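4-hydroxy-tetrahydrodipicolinate synthase (Aquifex aeolicus, PDB 2EHH) probably catalyses the condensation of pyruvate with aspartate semialdehyde to 4-hydroxy-tetrahydrodipicolinate, a step of lysine biosynthesis through diaminopimelate. Local coordinates at residues A74-N79 / A89-V94; S204-V209 / H237-V242; E17-A22 / M261-F266; S160-S163 / R169-E172; Q3-A8 / R212-L217. All blocks are in the same frame, centred on the assembly; numbering follows the deposited sequence.

In the fold
All five contacts lie in a subunit built on a closed eight-stranded parallel TIM barrel. Contacts 1 and 4 each join a barrel strand to the helix that follows it, with centres 22 Å apart, and contact 4 includes Lys-161, the probable Schiff-base lysine. Contact 5 ties the first strand to helix 211-223, which comes after the last strand, thus bridging distant parts of the chain where the barrel closes. Contact 2, 11 Å away from it centre to centre, touches it and packs the next helix, 226-242, on the loop after that last strand. Contact 3 spans the longest sequence separation and joins the start of helix 20-31 to the loop before helix 275-287, its centre 32 Å from that of contact 4.

Contact 1: A74-N79 / A89-V94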
# COMPACT_ATOMS: atom_id res chain seq x y z
N ALA A 74 8.13 -4.63 30.96
CA ALA A 74 6.82 -5.26 30.88
C ALA A 74 5.92 -4.67 29.80
O ALA A 74 5.81 -3.45 29.67
CB ALA A 74 6.12 -5.16 32.23
N GLY A 75 5.28 -5.55 29.03
CA GLY A 75 4.36 -5.10 28.01
C GLY A 75 3.10 -4.80 28.80
O GLY A 75 2.50 -5.71 29.37
N THR A 76 2.69 -3.54 28.83
CA THR A 76 1.52 -3.15 29.61
C THR A 76 0.43 -2.41 28.85
O THR A 76 -0.54 -1.95 29.45
CB THR A 76 1.94 -2.25 30.79
OG1 THR A 76 2.50 -1.03 30.27
CG2 THR A 76 2.98 -2.95 31.64
N GLY A 77 0.57 -2.28 27.54
CA GLY A 77 -0.44 -1.55 26.79
C GLY A 77 -1.45 -2.39 26.04
O GLY A 77 -1.32 -3.60 25.92
N GLY A 78 -2.48 -1.71 25.54
CA GLY A 78 -3.54 -2.35 24.78
C GLY A 78 -4.15 -1.21 24.00
O GLY A 78 -3.45 -0.25 23.69
N ASN A 79 -5.44 -1.28 23.67
CA ASN A 79 -6.05 -0.17 22.96
C ASN A 79 -7.08 0.55 23.81
O ASN A 79 -7.94 1.26 23.30
CB ASN A 79 -6.66 -0.64 21.63
CG ASN A 79 -7.72 -1.70 21.80
OD1 ASN A 79 -8.02 -2.13 22.92
ND2 ASN A 79 -8.30 -2.14 20.68
N ALA A 89 0.65 0.60 36.07
CA ALA A 89 0.78 0.89 37.50
C ALA A 89 1.28 -0.37 38.19
O ALA A 89 2.16 -0.31 39.06
CB ALA A 89 -0.57 1.30 38.08
N HIS A 90 0.72 -1.52 37.81
CA HIS A 90 1.11 -2.80 38.38
C HIS A 90 2.60 -3.07 38.15
O HIS A 90 3.32 -3.45 39.07
CB HIS A 90 0.29 -3.93 37.75
CG HIS A 90 0.77 -5.30 38.14
ND1 HIS A 90 0.54 -5.85 39.38
CD2 HIS A 90 1.49 -6.22 37.45
CE1 HIS A 90 1.11 -7.04 39.45
NE2 HIS A 90 1.69 -7.29 38.29
N ALA A 91 3.04 -2.89 36.91
CA ALA A 91 4.44 -3.11 36.55
C ALA A 91 5.35 -2.27 37.45
O ALA A 91 6.39 -2.74 37.92
CB ALA A 91 4.68 -2.75 35.08
N LYS A 92 4.94 -1.03 37.68
CA LYS A 92 5.67 -0.10 38.53
C LYS A 92 5.71 -0.71 39.93
O LYS A 92 6.78 -0.84 40.55
CB LYS A 92 4.93 1.24 38.55
CG LYS A 92 5.25 2.18 39.70
CD LYS A 92 6.60 2.83 39.55
CE LYS A 92 6.77 3.94 40.58
NZ LYS A 92 8.14 4.53 40.50
N GLU A 93 4.54 -1.10 40.41
CA GLU A 93 4.38 -1.70 41.74
C GLU A 93 5.26 -2.91 42.02
O GLU A 93 5.83 -3.01 43.11
CB GLU A 93 2.92 -2.10 41.94
CG GLU A 93 1.99 -0.94 42.23
CD GLU A 93 2.26 -0.32 43.58
OE1 GLU A 93 2.25 -1.06 44.58
OE2 GLU A 93 2.48 0.91 43.64
N VAL A 94 5.36 -3.83 41.07
CA VAL A 94 6.14 -5.03 41.29
C VAL A 94 7.63 -4.95 40.95
O VAL A 94 8.33 -5.96 40.97
CB VAL A 94 5.52 -6.25 40.56
CG1 VAL A 94 4.10 -6.47 41.04
CG2 VAL A 94 5.56 -6.04 39.06
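Ala-91 meets both Ala-74 and Thr-76, and this small apolar patch makes up the contact, with no hydrogen bond across it. Along the last turns of helix 81-93, the O of Ala-89 accepts from Glu-93 N at 2.8 Å. His-90 turns to one side of the contact and gives its NE2 to the carbonyl of Glu-56. Ala-91 comes next and points its methyl toward the strand and the residue after it: CB lies 4.0 Å from Ala-74 CB and 3.8 Å from Thr-76 CG2. Two alanine methyls in contact suit a place where the helix backbone comes close, the nearest CA atoms, of Ala-74 and Ala-91, being 6.5 Å apart. Thr-76 can offer a methyl because its CG2 stands beside the backbone N, while OG1 (chi1 64°) is hydrogen-bonded to Thr-88 OG1. At Val-94 the chain leaves helical geometry, its N still bonded to His-90 O at 2.9 Å. The whole is the strand-helix half of a beta-alpha-beta unit: helix 81-93 lies over strand 71-75, Thr-76 also touches Ala-99 and Val-101 of strand 98-102, and Ala-74 and Val-94 both pack on Ile-59 of the preceding helix 52-66.

Contact 2: S204-V209 / H237-V242; sequences SVANNV and HDLFKV
Ala-206 drives its methyl against the rim of the Phe-240 ring and not over a face: CB lies near the ring plane, 3.5 Å from CE1 and 3.7 Å from CD1. The phenylalanine leaves its helix beside the contact, and the ring reaches it because CG stands anti to the carbonyl carbon, beside the backbone N (chi1 -68°). Alanine fits this spot, since the 3-10 turn and the helix come within 6.4 Å at the CA atoms of Ala-206 and Phe-240. One turn along, Val-209 CG2 rests at 4.1 Å from Leu-239 CD2 and equally far from its CD1, so that one valine methyl sits against the fork of the leucine. Leu-239 CD2 also lies 4.2 Å from Ala-206 CB and joins the two halves of the patch.

The turn, which follows the last strand of the TIM barrel, 201-204, is fixed from its own side. Ser-204 OG accepts from Asn-207 N at 2.8 Å, an ST motif, and the amide ND2 of Asn-208 folds back in the carbonyl plane of Val-205 O, which also takes the backbone N of Asn-208. Asp-188 binds Ser-204 OG and the N atoms of Val-205 and Ala-206. Beyond the patch Leu-239 packs on Leu-285 of helix 275-287, and Val-209 on Ala-255 and Cys-256 of helix 250-258. Chemically the joint is purely apolar: the loop's polar groups bond within the turn, to Asp-188 and to strand 4-8, and helix 226-242 is held to it by the fit of buried hydrocarbon rather than by directed bonds.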
# COMPACT_ATOMS: atom_id res chain seq x y z
N SER A 204 14.59 -7.64 20.12
CA SER A 204 14.66 -8.78 19.20
C SER A 204 13.82 -10.03 19.42
O SER A 204 13.43 -10.37 20.54
CB SER A 204 16.14 -9.18 19.10
OG SER A 204 16.33 -10.45 18.50
N VAL A 205 13.56 -10.72 18.31
CA VAL A 205 12.85 -11.99 18.30
C VAL A 205 13.92 -13.07 18.20
O VAL A 205 13.89 -14.07 18.91
CB VAL A 205 11.89 -12.09 17.08
CG1 VAL A 205 11.43 -13.53 16.89
CG2 VAL A 205 10.68 -11.19 17.28
N ALA A 206 14.89 -12.85 17.30
CA ALA A 206 15.98 -13.79 17.08
C ALA A 206 16.77 -14.06 18.35
O ALA A 206 17.40 -15.11 18.49
CB ALA A 206 16.92 -13.27 15.99
N ASN A 207 16.74 -13.10 19.27
CA ASN A 207 17.42 -13.20 20.56
C ASN A 207 16.98 -14.42 21.36
O ASN A 207 17.74 -14.93 22.18
CB ASN A 207 17.12 -11.96 21.40
CG ASN A 207 18.31 -11.07 21.54
OD1 ASN A 207 19.44 -11.50 21.31
ND2 ASN A 207 18.09 -9.83 21.94
N ASN A 208 15.76 -14.87 21.12
CA ASN A 208 15.20 -16.02 21.82
C ASN A 208 16.00 -17.30 21.60
O ASN A 208 16.02 -18.17 22.46
CB ASN A 208 13.76 -16.26 21.38
CG ASN A 208 12.77 -15.36 22.09
OD1 ASN A 208 12.42 -15.59 23.24
ND2 ASN A 208 12.32 -14.31 21.40
N VAL A 209 16.65 -17.41 20.44
CA VAL A 209 17.39 -18.63 20.13
C VAL A 209 18.90 -18.49 19.94
O VAL A 209 19.62 -19.47 20.11
CB VAL A 209 16.78 -19.34 18.91
CG1 VAL A 209 15.33 -19.69 19.21
CG2 VAL A 209 16.87 -18.46 17.69
N HIS A 237 21.39 -13.64 8.73
CA HIS A 237 20.28 -13.31 7.84
C HIS A 237 19.28 -14.45 7.62
O HIS A 237 18.07 -14.22 7.67
CB HIS A 237 20.78 -12.81 6.48
CG HIS A 237 19.75 -12.05 5.71
ND1 HIS A 237 19.22 -10.86 6.16
CD2 HIS A 237 19.12 -12.33 4.55
CE1 HIS A 237 18.30 -10.44 5.31
NE2 HIS A 237 18.22 -11.31 4.32
N ASP A 238 19.77 -15.66 7.38
CA ASP A 238 18.88 -16.80 7.18
C ASP A 238 17.98 -17.02 8.40
O ASP A 238 16.82 -17.37 8.25
CB ASP A 238 19.67 -18.08 6.87
CG ASP A 238 20.23 -18.10 5.46
OD1 ASP A 238 19.90 -17.19 4.67
OD2 ASP A 238 20.99 -19.03 5.14
N LEU A 239 18.53 -16.83 9.60
CA LEU A 239 17.74 -17.00 10.81
C LEU A 239 16.69 -15.90 10.91
O LEU A 239 15.52 -16.17 11.21
CB LEU A 239 18.63 -16.94 12.05
CG LEU A 239 17.90 -17.03 13.40
CD1 LEU A 239 17.27 -18.40 13.56
CD2 LEU A 239 18.87 -16.75 14.54
N PHE A 240 17.10 -14.66 10.65
CA PHE A 240 16.18 -13.52 10.72
C PHE A 240 14.97 -13.72 9.80
O PHE A 240 13.84 -13.40 10.17
CB PHE A 240 16.88 -12.21 10.32
CG PHE A 240 17.93 -11.74 11.30
CD1 PHE A 240 18.01 -12.28 12.58
CD2 PHE A 240 18.82 -10.73 10.94
CE1 PHE A 240 18.95 -11.81 13.49
CE2 PHE A 240 19.77 -10.25 11.84
CZ PHE A 240 19.83 -10.79 13.12
N LYS A 241 15.20 -14.24 8.60
CA LYS A 241 14.10 -14.44 7.67
C LYS A 241 13.19 -15.61 8.03
O LYS A 241 11.96 -15.46 8.03
CB LYS A 241 14.65 -14.63 6.25
CG LYS A 241 15.39 -13.42 5.70
CD LYS A 241 14.56 -12.14 5.84
CE LYS A 241 13.27 -12.19 5.02
NZ LYS A 241 12.35 -11.05 5.34
N VAL A 242 13.76 -16.77 8.35
CA VAL A 242 12.93 -17.93 8.68
C VAL A 242 12.04 -17.72 9.91
O VAL A 242 10.97 -18.33 10.01
CB VAL A 242 13.79 -19.21 8.87
CG1 VAL A 242 14.48 -19.19 10.23
CG2 VAL A 242 12.92 -20.45 8.71

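Contact 3: E17-A22 / M261-F266; sequences EVDYEA and MCEKEF
Ala-22 turns its methyl to the carbonyl of Met-261, CB to O 3.8 Å; no direct hydrogen bond crosses, and two waters bridge the segments. One water gives both its protons to carbonyls, to Ala-22 O at 2.7 Å and Met-261 O at 2.6 Å, pairing two acceptors that could not bond to each other. The other donates to Asp-19 OD2 and accepts from Glu-263 N at 2.8 Å. Asp-19 owes this double role to its conformation: CG lies opposite the backbone N (chi1 -172°), which swings OD1 over the start of the helix while OD2 faces the other segment. Ala-22 N meets OD1 at 3.2 Å, with an angle of 158° at the hydrogen, from well above the carboxylate plane. Glu-263 is bent at chi2 (-59°), and its CG rests 4.2 Å from Asp-19 OD2; Lys-14, touching both acids, may ease their like charges. Glu-265, by contrast, is stretched out and accepts from Gly-16 N with OE2. Small and acidic, aspartate suits the N-cap position, and the arrangement is a classical N-capped start of helix 20-31, just after a beta hairpin, hydrated against the loop before the C-terminal helix.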
# COMPACT_ATOMS: atom_id res chain seq x y z
N GLU A 17 -1.84 -23.60 30.61
CA GLU A 17 -1.51 -22.61 31.63
C GLU A 17 -0.10 -22.09 31.37
O GLU A 17 0.68 -22.71 30.65
CB GLU A 17 -1.57 -23.26 33.02
CG GLU A 17 -1.85 -22.30 34.16
CD GLU A 17 -3.32 -21.91 34.27
OE1 GLU A 17 -3.64 -20.96 35.02
OE2 GLU A 17 -4.16 -22.55 33.61
N VAL A 18 0.23 -20.93 31.94
CA VAL A 18 1.57 -20.39 31.77
C VAL A 18 2.55 -21.36 32.43
O VAL A 18 2.37 -21.74 33.58
CB VAL A 18 1.72 -19.01 32.44
CG1 VAL A 18 3.18 -18.58 32.44
CG2 VAL A 18 0.87 -17.98 31.71
N ASP A 19 3.58 -21.76 31.68
CA ASP A 19 4.60 -22.70 32.15
C ASP A 19 5.72 -21.93 32.86
O ASP A 19 6.73 -21.57 32.26
CB ASP A 19 5.18 -23.46 30.95
CG ASP A 19 6.11 -24.59 31.36
OD1 ASP A 19 6.56 -24.62 32.53
OD2 ASP A 19 6.41 -25.44 30.50
N TYR A 20 5.53 -21.68 34.16
CA TYR A 20 6.50 -20.93 34.94
C TYR A 20 7.90 -21.53 35.08
O TYR A 20 8.87 -20.79 35.16
CB TYR A 20 5.91 -20.61 36.31
CG TYR A 20 4.82 -19.57 36.20
CD1 TYR A 20 5.13 -18.23 35.99
CD2 TYR A 20 3.47 -19.94 36.22
CE1 TYR A 20 4.13 -17.28 35.79
CE2 TYR A 20 2.47 -19.00 36.03
CZ TYR A 20 2.81 -17.67 35.81
OH TYR A 20 1.82 -16.74 35.59
N GLU A 21 8.01 -22.85 35.12
CA GLU A 21 9.33 -23.44 35.24
C GLU A 21 10.11 -23.20 33.95
O GLU A 21 11.32 -22.95 33.97
CB GLU A 21 9.24 -24.94 35.55
CG GLU A 21 8.44 -25.76 34.58
CD GLU A 21 8.04 -27.11 35.16
OE1 GLU A 21 7.23 -27.12 36.13
OE2 GLU A 21 8.53 -28.15 34.67
N ALA A 22 9.42 -23.25 32.81
CA ALA A 22 10.08 -23.00 31.53
C ALA A 22 10.44 -21.52 31.42
O ALA A 22 11.50 -21.16 30.91
CB ALA A 22 9.16 -23.40 30.38
N MET A 261 13.25 -25.74 24.95
CA MET A 261 13.07 -24.66 25.91
C MET A 261 11.62 -24.44 26.33
O MET A 261 11.35 -23.68 27.26
CB MET A 261 13.65 -23.37 25.33
CG MET A 261 15.01 -23.57 24.71
SD MET A 261 15.68 -22.06 24.04
CE MET A 261 16.50 -21.44 25.49
N CYS A 262 10.70 -25.09 25.64
CA CYS A 262 9.29 -24.95 25.96
C CYS A 262 8.47 -26.00 25.24
O CYS A 262 8.97 -26.70 24.36
CB CYS A 262 8.78 -23.56 25.57
SG CYS A 262 8.76 -23.27 23.77
N GLU A 263 7.21 -26.10 25.62
CA GLU A 263 6.29 -27.04 25.00
C GLU A 263 5.83 -26.42 23.69
O GLU A 263 5.80 -25.20 23.55
CB GLU A 263 5.08 -27.28 25.90
CG GLU A 263 5.42 -27.92 27.23
CD GLU A 263 6.11 -29.26 27.06
OE1 GLU A 263 5.52 -30.15 26.41
OE2 GLU A 263 7.24 -29.42 27.57
N LYS A 264 5.47 -27.27 22.73
CA LYS A 264 4.99 -26.82 21.44
C LYS A 264 3.50 -26.53 21.64
O LYS A 264 2.65 -27.31 21.24
CB LYS A 264 5.18 -27.92 20.40
CG LYS A 264 4.87 -27.52 18.97
CD LYS A 264 5.16 -28.69 18.05
CE LYS A 264 4.95 -28.33 16.59
NZ LYS A 264 5.29 -29.48 15.72
N GLU A 265 3.21 -25.40 22.28
CA GLU A 265 1.82 -25.04 22.56
C GLU A 265 1.55 -23.55 22.44
O GLU A 265 2.23 -22.73 23.07
CB GLU A 265 1.45 -25.51 23.98
CG GLU A 265 0.01 -25.25 24.40
CD GLU A 265 -0.29 -25.82 25.78
OE1 GLU A 265 0.09 -26.98 26.05
OE2 GLU A 265 -0.92 -25.11 26.60
N PHE A 266 0.56 -23.20 21.62
CA PHE A 266 0.16 -21.82 21.42
C PHE A 266 -1.29 -21.70 21.88
O PHE A 266 -1.91 -22.69 22.26
CB PHE A 266 0.18 -21.43 19.94
CG PHE A 266 1.51 -21.64 19.27
CD1 PHE A 266 1.90 -22.90 18.83
CD2 PHE A 266 2.35 -20.55 19.03
CE1 PHE A 266 3.11 -23.09 18.17
CE2 PHE A 266 3.56 -20.73 18.37
CZ PHE A 266 3.94 -22.00 17.94
O HOH W 1 6.01 -24.69 27.77
O HOH W 2 12.78 -22.87 29.29

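Contact 4: S160-S163 / R169-E172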
# COMPACT_ATOMS: atom_id res chain seq x y z
N SER A 160 11.45 4.47 22.01
CA SER A 160 10.45 3.90 21.11
C SER A 160 11.00 2.67 20.41
O SER A 160 12.13 2.66 19.93
CB SER A 160 10.03 4.92 20.05
OG SER A 160 9.06 4.35 19.18
N LYS A 161 10.19 1.61 20.40
CA LYS A 161 10.57 0.38 19.71
C LYS A 161 9.94 0.57 18.34
O LYS A 161 8.71 0.60 18.21
CB LYS A 161 9.96 -0.84 20.38
CG LYS A 161 10.22 -2.14 19.62
CD LYS A 161 9.45 -3.32 20.23
CE LYS A 161 9.69 -4.60 19.44
NZ LYS A 161 8.77 -5.70 19.84
N GLU A 162 10.78 0.70 17.32
CA GLU A 162 10.29 0.93 15.97
C GLU A 162 10.33 -0.28 15.04
O GLU A 162 11.40 -0.70 14.59
CB GLU A 162 11.08 2.08 15.33
CG GLU A 162 10.84 3.44 15.95
CD GLU A 162 9.42 3.96 15.71
OE1 GLU A 162 8.83 3.62 14.66
OE2 GLU A 162 8.91 4.71 16.57
N SER A 163 9.16 -0.86 14.79
CA SER A 163 9.04 -1.98 13.87
C SER A 163 8.48 -1.34 12.61
O SER A 163 7.28 -1.40 12.35
CB SER A 163 8.05 -3.03 14.40
OG SER A 163 8.53 -3.62 15.59
N ARG A 169 12.03 7.53 8.80
CA ARG A 169 11.32 7.82 10.04
C ARG A 169 12.33 7.77 11.19
O ARG A 169 12.28 8.59 12.10
CB ARG A 169 10.20 6.80 10.27
CG ARG A 169 9.48 6.94 11.61
CD ARG A 169 8.43 5.86 11.77
NE ARG A 169 7.96 5.76 13.14
CZ ARG A 169 7.03 6.55 13.69
NH1 ARG A 169 6.46 7.50 12.97
NH2 ARG A 169 6.69 6.37 14.96
N ILE A 170 13.24 6.81 11.14
CA ILE A 170 14.25 6.69 12.17
C ILE A 170 15.11 7.97 12.17
O ILE A 170 15.40 8.54 13.23
CB ILE A 170 15.17 5.46 11.93
CG1 ILE A 170 14.31 4.18 11.86
CG2 ILE A 170 16.21 5.35 13.03
CD1 ILE A 170 13.41 3.95 13.08
N SER A 171 15.50 8.43 10.99
CA SER A 171 16.30 9.65 10.88
C SER A 171 15.56 10.81 11.53
O SER A 171 16.14 11.59 12.29
CB SER A 171 16.58 10.00 9.42
OG SER A 171 17.56 9.16 8.86
N GLU A 172 14.27 10.92 11.21
CA GLU A 172 13.45 11.99 11.74
C GLU A 172 13.37 11.96 13.26
O GLU A 172 13.51 12.99 13.92
CB GLU A 172 12.05 11.91 11.14
CG GLU A 172 11.29 13.22 11.17
CD GLU A 172 11.89 14.27 10.23
OE1 GLU A 172 11.98 14.01 9.01
OE2 GLU A 172 12.25 15.36 10.72
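The beta-alpha-beta unit of strand 157-162, helix 167-177 and strand 182-185 is locked by a buried salt bridge between Glu-162 and Arg-169, one residue after Lys-161, the probable Schiff-base lysine, in the sequence of the strand. The arginine grips side-on. Its NE donates to Glu-162 OE1 at 2.8 Å, almost straight at 170°, and its NH2 to OE2 at 3.2 Å. The carboxylate is not coplanar with the guanidinium, the planes being 50° apart: OE1 lies close to the guanidinium plane, yet NE meets it from above the carboxylate. OE2 has a second donor, Ser-160 OG, at 2.6 Å on the anti side, and this bond and that from NH2 come from opposite faces. Asn-133 ND2 adds a bond to OE1, so several donors fix the rotation of the buried acid and are likely to favour its charged form. A bend at chi2 (-67°) brings the carboxylate to an arginine chain that crosses it extended, while Ile-170 CD1 packs on the aliphatic part, 3.7 Å from Glu-162 CB. A leucine replacing Glu-162 would remove both oxygens and is likely to leave the buried guanidinium without its close counter-charge and Ser-160 and Asn-133 without this acceptor. Arg-169 NH2 also reaches the carbonyl of Ile-142. Around the bridge, Val-144 and Met-147 of helix 144-153 touch the arginine, strand 129-133 flanks it through Asn-133, and strand 182-185 pairs with the backbone of Glu-162 at Leu-184.

Contact 5: Q3-A8 / R212-L217; sequences QGSIVA and REVKEL
Ser-5 of the first barrel strand packs on Val-214 and Lys-215 of helix 211-223, the helix that comes after the eighth strand of the TIM barrel; the contact thus lies where the two ends of the sheet come together.

Van der Waals packing is all that passes directly between the segments. Ser-5 OG, anti to its own N (chi1 -178°), lies 3.8 Å from Val-214 CG1, and Ser-5 CB lies 3.9 Å from Lys-215 CD. A small residue is apt here, because the CA atoms of Ser-5 and Lys-215 are just 5.5 Å apart, while the slim methylenes of the lysine can lie against the strand.

The polar ends find partners beyond the two segments. Ser-5 OG is hydrogen-bonded to Asn-207 ND2, from the loop that precedes the helix, which gives the hydroxyl a mate beside its apolar neighbour. Lys-215 bends at its second torsion (chi2 58°) and directs NZ to a salt bridge with Asp-36 OD2. The same oxygen accepts from Ser-5 N, so one carboxylate holds both partners of the contact and probably balances the charge of the buried Lys-215.

Backbone shape matters just before the serine: Gly-4 has a positive phi (79°), which favours glycine, and a CB there would run into the amide of Gln-3. Backbone bonds tie the strand to its neighbours on both sides, Ser-5 to Asp-36 and Ile-6 to Val-202 and Ser-204. The approach of strand to helix is tight enough that Ser-5 CB stands 4.1 Å from Lys-215 CA.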
# COMPACT_ATOMS: atom_id res chain seq x y z
N GLN A 3 19.03 0.11 26.11
CA GLN A 3 19.94 -0.07 24.99
C GLN A 3 20.40 -1.52 24.91
O GLN A 3 20.01 -2.35 25.74
CB GLN A 3 21.13 0.88 25.20
CG GLN A 3 22.54 0.34 24.97
CD GLN A 3 22.93 -0.76 25.95
OE1 GLN A 3 22.32 -0.92 27.01
NE2 GLN A 3 23.96 -1.51 25.59
N GLY A 4 21.19 -1.83 23.89
CA GLY A 4 21.73 -3.16 23.73
C GLY A 4 20.84 -4.23 23.14
O GLY A 4 19.99 -3.97 22.29
N SER A 5 21.06 -5.46 23.61
CA SER A 5 20.31 -6.62 23.15
C SER A 5 19.17 -6.95 24.11
O SER A 5 19.41 -7.42 25.23
CB SER A 5 21.26 -7.81 23.03
OG SER A 5 20.58 -8.96 22.55
N ILE A 6 17.94 -6.68 23.67
CA ILE A 6 16.74 -6.93 24.46
C ILE A 6 15.92 -8.01 23.77
O ILE A 6 15.66 -7.94 22.56
CB ILE A 6 15.88 -5.65 24.56
CG1 ILE A 6 16.70 -4.52 25.18
CG2 ILE A 6 14.62 -5.91 25.39
CD1 ILE A 6 15.97 -3.19 25.26
N VAL A 7 15.51 -9.03 24.51
CA VAL A 7 14.74 -10.11 23.92
C VAL A 7 13.24 -10.00 24.17
O VAL A 7 12.80 -9.79 25.30
CB VAL A 7 15.23 -11.49 24.43
CG1 VAL A 7 15.06 -11.58 25.94
CG2 VAL A 7 14.45 -12.61 23.75
N ALA A 8 12.45 -10.10 23.10
CA ALA A 8 10.99 -10.08 23.22
C ALA A 8 10.74 -11.55 23.55
O ALA A 8 10.67 -12.40 22.66
CB ALA A 8 10.35 -9.69 21.89
N ARG A 212 23.74 -14.91 22.12
CA ARG A 212 25.15 -14.53 22.01
C ARG A 212 25.48 -13.82 20.71
O ARG A 212 26.10 -12.76 20.71
CB ARG A 212 26.03 -15.77 22.17
CG ARG A 212 25.84 -16.50 23.49
CD ARG A 212 26.64 -17.79 23.54
NE ARG A 212 28.08 -17.54 23.57
CZ ARG A 212 28.79 -17.35 24.68
NH1 ARG A 212 28.19 -17.38 25.87
NH2 ARG A 212 30.10 -17.14 24.61
N GLU A 213 25.05 -14.41 19.60
CA GLU A 213 25.32 -13.83 18.29
C GLU A 213 24.69 -12.46 18.12
O GLU A 213 25.34 -11.52 17.67
CB GLU A 213 24.81 -14.76 17.18
CG GLU A 213 25.50 -16.12 17.09
CD GLU A 213 25.26 -17.01 18.29
OE1 GLU A 213 24.21 -16.87 18.96
OE2 GLU A 213 26.12 -17.88 18.56
N VAL A 214 23.41 -12.34 18.48
CA VAL A 214 22.73 -11.06 18.35
C VAL A 214 23.45 -10.03 19.21
O VAL A 214 23.66 -8.89 18.79
CB VAL A 214 21.26 -11.16 18.79
CG1 VAL A 214 20.63 -9.77 18.79
CG2 VAL A 214 20.49 -12.08 17.86
N LYS A 215 23.83 -10.44 20.42
CA LYS A 215 24.53 -9.55 21.32
C LYS A 215 25.79 -9.03 20.64
O LYS A 215 26.10 -7.84 20.71
CB LYS A 215 24.90 -10.29 22.61
CG LYS A 215 25.75 -9.48 23.58
CD LYS A 215 25.07 -8.18 23.98
CE LYS A 215 25.92 -7.41 24.98
NZ LYS A 215 25.29 -6.11 25.33
N GLU A 216 26.51 -9.92 19.97
CA GLU A 216 27.74 -9.55 19.28
C GLU A 216 27.47 -8.54 18.17
O GLU A 216 28.26 -7.62 17.95
CB GLU A 216 28.42 -10.79 18.68
CG GLU A 216 28.89 -11.80 19.71
CD GLU A 216 29.62 -12.98 19.09
OE1 GLU A 216 29.95 -13.94 19.82
OE2 GLU A 216 29.87 -12.95 17.87
N LEU A 217 26.36 -8.71 17.45
CA LEU A 217 26.01 -7.79 16.38
C LEU A 217 25.83 -6.40 16.99
O LEU A 217 26.36 -5.41 16.49
CB LEU A 217 24.71 -8.25 15.69
CG LEU A 217 24.07 -7.40 14.58
CD1 LEU A 217 23.47 -6.14 15.17
CD2 LEU A 217 25.09 -7.05 13.51